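Local coordinates for cleavage and polyadenylation specificity factor 100 KD subunit (Methanosarcina mazei, PDB 2XR1), which probably terminates transcription genome-wide as a zinc-dependent ribonuclease that cuts nascent RNA at the exit channel of RNA polymerase and then degrades the released RNA, at residues B[183-194]-B[630-640]; B[251-259]-B[295-304]. All blocks are in the same frame, centred on the assembly; numbering follows the deposited sequence.

Contact 1: residues B[183-194]-B[630-640]; sequences WVRVTALGGCKE and ALTNLETVRLL
Asn-633 reaches across the contact with both ends of its amide. Its ND2 gives a bond of 2.9 Å to Glu-194 OE2, in the plane of the amide but from above the carboxylate. The same OE2 takes Gly-191 N on its anti lone pair and is salt-bridged to Arg-197. Asn-633 OD1 takes a weak bond from Cys-192 N. Lys-193 runs extended and bends only at its last torsion (chi4 70°), so that NZ donates to Thr-632 OG1 at 2.8 Å and to Leu-631 O, well above the carbonyl plane. In the strands, Thr-187 OG1 and Thr-636 OG1 each stand anti to their carbonyl carbon (chi1 -57° in both). They meet on one face of the sheet and are hydrogen-bonded at 2.6 Å. On the other face, Val-186 CG2 packs on Leu-639 CD2 at 3.8 Å. The chain terminus is held too: Leu-640 OXT accepts Val-184 N at 2.9 Å and forms a salt bridge with Arg-638 NE, lying in the plane of that guanidinium. Arg-185 carries its guanidinium on to Glu-231 of the second subunit. Backbone bonds pair Val-186 with Val-637 in both directions. This is the antiparallel pairing of the first and last strands of the metallo-beta-lactamase fold, where the C-terminal region rejoins the N-terminal one.

Contact 2: residues B[251-259]-B[295-304]; sequences QGLVPLLFK and PYESGMVAKT
Tyr-296 has its CG between the backbone N and the carbonyl carbon (chi1 46°), and this turns the ring toward helix 254-259. Met-300 bends at chi2 (-58°) and again at chi3, and its SD rests 3.7 Å from Lys-259 N. Pro-255 CB sits over the centre of one face of the Tyr-296 ring, 3.5 Å from the centroid, in a CH-pi contact. Pro-255 CG lies over the same face toward the hydroxyl end, 3.6 Å from Tyr-296 CZ. At the ring edge Tyr-296 OH donates to Gly-252 O at 2.7 Å. That bond ties the phenol to the turn before the helix. Leu-253 CD2 also comes to the ring edge and packs on Pro-295 CB.

Gly-252 follows closely on Asp-249 and His-250, which bind zinc. The contact thus joins the helix that follows these zinc ligands to helix 299-306, within the metallo-beta-lactamase fold. The short helical segments cross at 95°, nearly perpendicular.

Thr-304 also packs on Pro-255. Its OG1 lies 3.5 Å from Pro-255 CA and packs against Phe-258. The hydroxyl is spent on its own helix, donating to Met-300 O. Thr-304 CA stands over the Phe-258 ring, offset toward the rim. Lys-259 stretches along the outside, and its NZ donates to Pro-295 O at 3.2 Å.

How the contacts relate
Both contacts are largely buried and belong to the metallo-beta-lactamase part of the chain, yet they hold different elements. Contact 2 lies deeper, about 16 Å from the chain centre to its own, against about 23 Å for contact 1. Contact 1 joins strands 185-190 and 636-638 at the edge of a mixed sheet, with 636-638 its outermost strand within the chain. The second subunit meets it there. Contact 2 packs two helices close in sequence, within the span that contact 1 brackets. Their centres are about 24 Å apart. Contact 1 relies on backbone bonds and charged side chains. Contact 2 is mostly apolar and ring packing, with no other chain touching it. Each has a glycine near the zinc site: Gly-191 and Gly-252.

Contact 1: residues B[183-194]-B[630-640]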
loop_
_atom_site.group_PDB
_atom_site.type_symbol
_atom_site.label_atom_id
_atom_site.label_comp_id
_atom_site.label_asym_id
_atom_site.label_seq_id
_atom_site.Cartn_x
_atom_site.Cartn_y
_atom_site.Cartn_z
ATOM N N TRP B 183 -5.603 -0.038 -13.583
ATOM C CA TRP B 183 -5.975 0.633 -12.366
ATOM C C TRP B 183 -4.945 1.719 -12.077
ATOM O O TRP B 183 -3.852 1.744 -12.669
ATOM C CB TRP B 183 -6.108 -0.320 -11.185
ATOM C CG TRP B 183 -5.056 -1.338 -11.027
ATOM C CD1 TRP B 183 -5.155 -2.642 -11.336
ATOM C CD2 TRP B 183 -3.763 -1.163 -10.443
ATOM N NE1 TRP B 183 -4.011 -3.294 -11.014
ATOM C CE2 TRP B 183 -3.130 -2.392 -10.474
ATOM C CE3 TRP B 183 -3.086 -0.082 -9.904
ATOM C CZ2 TRP B 183 -1.847 -2.570 -10.004
ATOM C CZ3 TRP B 183 -1.808 -0.254 -9.471
ATOM C CH2 TRP B 183 -1.211 -1.499 -9.497
ATOM N N VAL B 184 -5.326 2.637 -11.207
ATOM C CA VAL B 184 -4.442 3.662 -10.740
ATOM C C VAL B 184 -4.686 3.819 -9.235
ATOM O O VAL B 184 -5.813 3.708 -8.770
ATOM C CB VAL B 184 -4.746 5.006 -11.478
ATOM C CG1 VAL B 184 -3.683 6.034 -11.201
ATOM C CG2 VAL B 184 -4.855 4.740 -12.976
ATOM N N ARG B 185 -3.625 4.052 -8.476
ATOM C CA ARG B 185 -3.752 4.326 -7.066
ATOM C C ARG B 185 -2.649 5.197 -6.524
ATOM O O ARG B 185 -1.617 5.305 -7.098
ATOM C CB ARG B 185 -3.856 3.049 -6.307
ATOM C CG ARG B 185 -2.819 2.063 -6.641
ATOM C CD ARG B 185 -3.156 0.741 -6.000
ATOM N NE ARG B 185 -1.949 -0.050 -5.969
ATOM C CZ ARG B 185 -1.599 -0.896 -5.022
ATOM N NH1 ARG B 185 -2.357 -1.115 -3.957
ATOM N NH2 ARG B 185 -0.456 -1.525 -5.160
ATOM N N VAL B 186 -2.909 5.845 -5.410
ATOM C CA VAL B 186 -1.937 6.694 -4.729
ATOM C C VAL B 186 -1.716 6.203 -3.304
ATOM O O VAL B 186 -2.698 6.072 -2.561
ATOM C CB VAL B 186 -2.502 8.071 -4.566
ATOM C CG1 VAL B 186 -1.532 8.916 -3.772
ATOM C CG2 VAL B 186 -2.859 8.670 -5.919
ATOM N N THR B 187 -0.459 5.908 -2.936
ATOM C CA THR B 187 -0.084 5.556 -1.564
ATOM C C THR B 187 0.631 6.751 -0.982
ATOM O O THR B 187 1.403 7.385 -1.679
ATOM C CB THR B 187 0.866 4.334 -1.481
ATOM O OG1 THR B 187 0.288 3.198 -2.121
ATOM C CG2 THR B 187 1.153 3.948 -0.016
ATOM N N ALA B 188 0.352 7.076 0.281
ATOM C CA ALA B 188 0.994 8.218 0.955
ATOM C C ALA B 188 2.136 7.712 1.831
ATOM O O ALA B 188 1.955 6.766 2.614
ATOM C CB ALA B 188 -0.023 9.003 1.803
ATOM N N LEU B 189 3.303 8.325 1.707
ATOM C CA LEU B 189 4.411 7.920 2.514
ATOM C C LEU B 189 4.912 9.010 3.469
ATOM O O LEU B 189 5.862 8.789 4.214
ATOM C CB LEU B 189 5.532 7.491 1.614
ATOM C CG LEU B 189 5.181 6.337 0.684
ATOM C CD1 LEU B 189 6.293 6.199 -0.359
ATOM C CD2 LEU B 189 5.001 5.034 1.439
ATOM N N GLY B 190 4.284 10.172 3.426
ATOM C CA GLY B 190 4.543 11.258 4.343
ATOM C C GLY B 190 3.862 12.490 3.792
ATOM O O GLY B 190 3.646 12.568 2.615
ATOM N N GLY B 191 3.547 13.457 4.635
ATOM C CA GLY B 191 2.926 14.693 4.181
ATOM C C GLY B 191 1.409 14.717 4.343
ATOM O O GLY B 191 0.721 15.560 3.748
ATOM N N CYS B 192 0.897 13.814 5.180
ATOM C CA CYS B 192 -0.534 13.678 5.364
ATOM C C CYS B 192 -0.894 13.946 6.808
ATOM O O CYS B 192 -0.324 13.363 7.733
ATOM C CB CYS B 192 -1.012 12.299 4.874
ATOM S SG CYS B 192 -0.832 12.150 3.021
ATOM N N LYS B 193 -1.837 14.863 6.989
ATOM C CA LYS B 193 -2.243 15.317 8.328
ATOM C C LYS B 193 -1.049 15.901 9.060
ATOM O O LYS B 193 -1.014 15.932 10.283
ATOM C CB LYS B 193 -2.908 14.192 9.122
ATOM C CG LYS B 193 -4.265 13.751 8.570
ATOM C CD LYS B 193 -4.810 12.599 9.393
ATOM C CE LYS B 193 -6.254 12.214 9.079
ATOM N NZ LYS B 193 -6.394 11.574 7.749
ATOM N N GLU B 194 -0.071 16.362 8.278
ATOM C CA GLU B 194 1.134 17.027 8.795
ATOM C C GLU B 194 1.673 17.941 7.675
ATOM O O GLU B 194 1.332 17.814 6.513
ATOM C CB GLU B 194 2.199 16.019 9.249
ATOM C CG GLU B 194 2.722 15.144 8.109
ATOM C CD GLU B 194 3.512 13.876 8.532
ATOM O OE1 GLU B 194 3.681 13.546 9.752
ATOM O OE2 GLU B 194 3.969 13.193 7.595
ATOM N N ALA B 630 -9.378 13.601 3.491
ATOM C CA ALA B 630 -7.973 13.798 3.871
ATOM C C ALA B 630 -7.211 12.494 3.839
ATOM O O ALA B 630 -7.701 11.459 4.321
ATOM C CB ALA B 630 -7.867 14.402 5.224
ATOM N N LEU B 631 -6.008 12.539 3.264
ATOM C CA LEU B 631 -5.176 11.336 3.192
ATOM C C LEU B 631 -4.520 11.046 4.553
ATOM O O LEU B 631 -4.441 11.917 5.414
ATOM C CB LEU B 631 -4.119 11.477 2.107
ATOM C CG LEU B 631 -4.599 11.625 0.660
ATOM C CD1 LEU B 631 -3.418 11.806 -0.287
ATOM C CD2 LEU B 631 -5.414 10.406 0.262
ATOM N N THR B 632 -4.118 9.795 4.749
ATOM C CA THR B 632 -3.421 9.356 5.957
ATOM C C THR B 632 -2.117 8.728 5.529
ATOM O O THR B 632 -2.087 8.011 4.548
ATOM C CB THR B 632 -4.282 8.354 6.771
ATOM O OG1 THR B 632 -5.361 9.048 7.396
ATOM C CG2 THR B 632 -3.500 7.650 7.864
ATOM N N ASN B 633 -1.031 8.986 6.247
ATOM C CA ASN B 633 0.235 8.316 5.905
ATOM C C ASN B 633 0.031 6.806 5.931
ATOM O O ASN B 633 -0.525 6.305 6.864
ATOM C CB ASN B 633 1.364 8.709 6.859
ATOM C CG ASN B 633 1.789 10.129 6.675
ATOM O OD1 ASN B 633 1.561 10.705 5.615
ATOM N ND2 ASN B 633 2.411 10.710 7.671
ATOM N N LEU B 634 0.459 6.141 4.870
ATOM C CA LEU B 634 0.452 4.683 4.711
ATOM C C LEU B 634 -0.836 4.070 4.236
ATOM O O LEU B 634 -0.895 2.869 4.133
ATOM C CB LEU B 634 0.995 3.912 5.934
ATOM C CG LEU B 634 2.453 4.177 6.304
ATOM C CD1 LEU B 634 2.776 3.457 7.565
ATOM C CD2 LEU B 634 3.406 3.766 5.171
ATOM N N GLU B 635 -1.833 4.879 3.916
ATOM C CA GLU B 635 -3.040 4.438 3.221
ATOM C C GLU B 635 -2.863 4.552 1.716
ATOM O O GLU B 635 -2.060 5.339 1.240
ATOM C CB GLU B 635 -4.245 5.268 3.671
ATOM C CG GLU B 635 -4.523 5.134 5.182
ATOM C CD GLU B 635 -6.020 5.261 5.620
ATOM O OE1 GLU B 635 -6.716 6.161 5.103
ATOM O OE2 GLU B 635 -6.489 4.469 6.503
ATOM N N THR B 636 -3.552 3.714 0.961
ATOM C CA THR B 636 -3.518 3.756 -0.488
ATOM C C THR B 636 -4.961 3.894 -0.949
ATOM O O THR B 636 -5.827 3.152 -0.573
ATOM C CB THR B 636 -2.903 2.475 -1.148
ATOM O OG1 THR B 636 -1.599 2.262 -0.645
ATOM C CG2 THR B 636 -2.766 2.619 -2.688
ATOM N N VAL B 637 -5.196 4.853 -1.807
ATOM C CA VAL B 637 -6.497 5.099 -2.355
ATOM C C VAL B 637 -6.536 4.724 -3.851
ATOM O O VAL B 637 -5.610 5.017 -4.613
ATOM C CB VAL B 637 -6.765 6.568 -2.205
ATOM C CG1 VAL B 637 -7.796 6.988 -3.184
ATOM C CG2 VAL B 637 -7.179 6.869 -0.784
ATOM N N ARG B 638 -7.616 4.090 -4.275
ATOM C CA ARG B 638 -7.765 3.726 -5.681
ATOM C C ARG B 638 -8.543 4.790 -6.448
ATOM O O ARG B 638 -9.582 5.261 -6.014
ATOM C CB ARG B 638 -8.439 2.396 -5.818
ATOM C CG ARG B 638 -8.436 1.865 -7.224
ATOM C CD ARG B 638 -8.934 0.458 -7.217
ATOM N NE ARG B 638 -9.112 -0.057 -8.549
ATOM C CZ ARG B 638 -9.531 -1.282 -8.787
ATOM N NH1 ARG B 638 -9.823 -2.124 -7.786
ATOM N NH2 ARG B 638 -9.610 -1.689 -10.043
ATOM N N LEU B 639 -7.977 5.196 -7.570
ATOM C CA LEU B 639 -8.535 6.239 -8.402
ATOM C C LEU B 639 -9.329 5.650 -9.558
ATOM O O LEU B 639 -10.208 6.302 -10.112
ATOM C CB LEU B 639 -7.398 7.092 -8.942
ATOM C CG LEU B 639 -6.921 8.227 -8.028
ATOM C CD1 LEU B 639 -6.835 7.837 -6.636
ATOM C CD2 LEU B 639 -5.578 8.744 -8.505
ATOM N N LEU B 640 -9.013 4.409 -9.915
ATOM C CA LEU B 640 -9.602 3.729 -11.063
ATOM C C LEU B 640 -9.190 2.261 -10.968
ATOM O O LEU B 640 -9.912 1.313 -11.358
ATOM C CB LEU B 640 -9.019 4.298 -12.351
ATOM C CG LEU B 640 -9.589 3.972 -13.737
ATOM C CD1 LEU B 640 -8.449 3.469 -14.613
ATOM C CD2 LEU B 640 -10.695 2.953 -13.723
ATOM O OXT LEU B 640 -8.064 2.029 -10.498
HETATM O O HOH W 1 -3.982 14.766 4.792
#

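Contact 2: residues B[251-259]-B[295-304]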
loop_
_atom_site.group_PDB
_atom_site.type_symbol
_atom_site.label_atom_id
_atom_site.label_comp_id
_atom_site.label_asym_id
_atom_site.label_seq_id
_atom_site.Cartn_x
_atom_site.Cartn_y
_atom_site.Cartn_z
ATOM N N GLN B 251 11.998 18.059 -1.500
ATOM C CA GLN B 251 13.140 17.489 -2.217
ATOM C C GLN B 251 14.264 17.013 -1.278
ATOM O O GLN B 251 15.144 16.240 -1.669
ATOM C CB GLN B 251 13.701 18.490 -3.231
ATOM C CG GLN B 251 14.066 19.948 -2.722
ATOM C CD GLN B 251 15.418 20.055 -2.016
ATOM O OE1 GLN B 251 16.158 19.070 -1.892
ATOM N NE2 GLN B 251 15.752 21.246 -1.546
ATOM N N GLY B 252 14.227 17.446 -0.032
ATOM C CA GLY B 252 15.368 17.258 0.843
ATOM C C GLY B 252 15.923 15.857 1.056
ATOM O O GLY B 252 17.079 15.709 1.396
ATOM N N LEU B 253 15.097 14.830 0.888
ATOM C CA LEU B 253 15.558 13.464 1.025
ATOM C C LEU B 253 15.626 12.726 -0.310
ATOM O O LEU B 253 15.928 11.529 -0.351
ATOM C CB LEU B 253 14.689 12.707 2.007
ATOM C CG LEU B 253 14.942 13.088 3.484
ATOM C CD1 LEU B 253 13.954 12.349 4.356
ATOM C CD2 LEU B 253 16.332 12.787 3.906
ATOM N N VAL B 254 15.467 13.435 -1.412
ATOM C CA VAL B 254 15.664 12.798 -2.684
ATOM C C VAL B 254 17.059 12.172 -2.793
ATOM O O VAL B 254 17.190 11.097 -3.360
ATOM C CB VAL B 254 15.406 13.737 -3.852
ATOM C CG1 VAL B 254 15.936 13.119 -5.215
ATOM C CG2 VAL B 254 13.923 14.058 -3.902
ATOM N N PRO B 255 18.098 12.814 -2.248
ATOM C CA PRO B 255 19.353 12.125 -2.316
ATOM C C PRO B 255 19.409 10.858 -1.473
ATOM O O PRO B 255 20.240 10.003 -1.758
ATOM C CB PRO B 255 20.370 13.170 -1.812
ATOM C CG PRO B 255 19.772 14.442 -2.137
ATOM C CD PRO B 255 18.273 14.224 -1.889
ATOM N N LEU B 256 18.576 10.723 -0.445
ATOM C CA LEU B 256 18.580 9.498 0.357
ATOM C C LEU B 256 18.100 8.324 -0.499
ATOM O O LEU B 256 18.555 7.199 -0.341
ATOM C CB LEU B 256 17.652 9.665 1.564
ATOM C CG LEU B 256 17.657 8.617 2.674
ATOM C CD1 LEU B 256 19.029 8.407 3.236
ATOM C CD2 LEU B 256 16.741 9.047 3.740
ATOM N N LEU B 257 17.161 8.601 -1.417
ATOM C CA LEU B 257 16.722 7.588 -2.390
ATOM C C LEU B 257 17.914 7.031 -3.144
ATOM O O LEU B 257 18.043 5.818 -3.300
ATOM C CB LEU B 257 15.716 8.151 -3.389
ATOM C CG LEU B 257 14.397 8.610 -2.759
ATOM C CD1 LEU B 257 13.446 9.267 -3.745
ATOM C CD2 LEU B 257 13.706 7.445 -2.073
ATOM N N PHE B 258 18.803 7.905 -3.583
ATOM C CA PHE B 258 19.995 7.441 -4.294
ATOM C C PHE B 258 20.959 6.663 -3.371
ATOM O O PHE B 258 21.544 5.648 -3.761
ATOM C CB PHE B 258 20.663 8.618 -4.999
ATOM C CG PHE B 258 19.912 9.075 -6.200
ATOM C CD1 PHE B 258 20.049 8.426 -7.400
ATOM C CD2 PHE B 258 19.052 10.112 -6.121
ATOM C CE1 PHE B 258 19.367 8.829 -8.480
ATOM C CE2 PHE B 258 18.344 10.515 -7.226
ATOM C CZ PHE B 258 18.496 9.872 -8.392
ATOM N N LYS B 259 21.096 7.129 -2.141
ATOM C CA LYS B 259 21.936 6.440 -1.194
ATOM C C LYS B 259 21.485 4.992 -1.044
ATOM O O LYS B 259 22.296 4.095 -0.867
ATOM C CB LYS B 259 21.887 7.127 0.161
ATOM C CG LYS B 259 22.816 6.512 1.193
ATOM C CD LYS B 259 22.809 7.332 2.500
ATOM C CE LYS B 259 23.581 6.661 3.633
ATOM N NZ LYS B 259 24.158 7.732 4.508
ATOM N N PRO B 295 21.873 13.084 6.874
ATOM C CA PRO B 295 21.252 11.885 6.264
ATOM C C PRO B 295 22.028 11.293 5.073
ATOM O O PRO B 295 22.069 10.080 4.928
ATOM C CB PRO B 295 19.856 12.371 5.855
ATOM C CG PRO B 295 19.964 13.822 5.736
ATOM C CD PRO B 295 21.123 14.308 6.574
ATOM N N TYR B 296 22.653 12.147 4.267
ATOM C CA TYR B 296 23.511 11.706 3.167
ATOM C C TYR B 296 24.729 12.608 3.019
ATOM O O TYR B 296 24.757 13.699 3.581
ATOM C CB TYR B 296 22.731 11.688 1.858
ATOM C CG TYR B 296 21.907 12.941 1.643
ATOM C CD1 TYR B 296 22.479 14.109 1.153
ATOM C CD2 TYR B 296 20.562 12.959 1.960
ATOM C CE1 TYR B 296 21.734 15.236 0.990
ATOM C CE2 TYR B 296 19.814 14.077 1.772
ATOM C CZ TYR B 296 20.401 15.217 1.298
ATOM O OH TYR B 296 19.650 16.356 1.127
ATOM N N GLU B 297 25.740 12.142 2.280
ATOM C CA GLU B 297 26.925 12.969 1.978
ATOM C C GLU B 297 26.769 13.744 0.639
ATOM O O GLU B 297 25.849 13.467 -0.136
ATOM C CB GLU B 297 28.178 12.102 1.986
ATOM N N SER B 298 27.651 14.714 0.394
ATOM C CA SER B 298 27.547 15.594 -0.774
ATOM C C SER B 298 27.633 14.835 -2.083
ATOM O O SER B 298 27.016 15.234 -3.078
ATOM C CB SER B 298 28.572 16.755 -0.755
ATOM O OG SER B 298 29.929 16.314 -0.716
ATOM N N GLY B 299 28.337 13.715 -2.077
ATOM C CA GLY B 299 28.350 12.816 -3.228
ATOM C C GLY B 299 26.982 12.366 -3.726
ATOM O O GLY B 299 26.808 12.092 -4.909
ATOM N N MET B 300 25.995 12.296 -2.838
ATOM C CA MET B 300 24.654 11.902 -3.242
ATOM C C MET B 300 23.878 13.034 -3.847
ATOM O O MET B 300 22.893 12.796 -4.526
ATOM C CB MET B 300 23.889 11.353 -2.051
ATOM C CG MET B 300 24.403 10.021 -1.557
ATOM S SD MET B 300 24.358 8.745 -2.853
ATOM C CE MET B 300 26.094 8.546 -3.202
ATOM N N VAL B 301 24.285 14.271 -3.571
ATOM C CA VAL B 301 23.704 15.438 -4.255
ATOM C C VAL B 301 24.224 15.417 -5.697
ATOM O O VAL B 301 23.471 15.575 -6.625
ATOM C CB VAL B 301 24.074 16.761 -3.531
ATOM C CG1 VAL B 301 23.501 17.983 -4.256
ATOM C CG2 VAL B 301 23.583 16.718 -2.103
ATOM N N ALA B 302 25.499 15.141 -5.879
ATOM C CA ALA B 302 26.047 14.985 -7.227
ATOM C C ALA B 302 25.309 13.913 -8.041
ATOM O O ALA B 302 24.937 14.118 -9.221
ATOM C CB ALA B 302 27.529 14.677 -7.170
ATOM N N LYS B 303 25.079 12.776 -7.403
ATOM C CA LYS B 303 24.398 11.683 -8.057
ATOM C C LYS B 303 22.966 12.059 -8.427
ATOM O O LYS B 303 22.484 11.664 -9.485
ATOM C CB LYS B 303 24.396 10.453 -7.159
ATOM C CG LYS B 303 24.036 9.167 -7.900
ATOM C CD LYS B 303 24.408 7.928 -7.098
ATOM C CE LYS B 303 24.480 6.669 -7.968
ATOM N NZ LYS B 303 23.321 6.540 -8.914
ATOM N N THR B 304 22.283 12.813 -7.562
ATOM C CA THR B 304 20.938 13.241 -7.855
ATOM C C THR B 304 20.918 14.204 -9.039
ATOM O O THR B 304 19.960 14.180 -9.843
ATOM C CB THR B 304 20.318 13.995 -6.672
ATOM O OG1 THR B 304 20.253 13.123 -5.549
ATOM C CG2 THR B 304 18.939 14.516 -6.989
#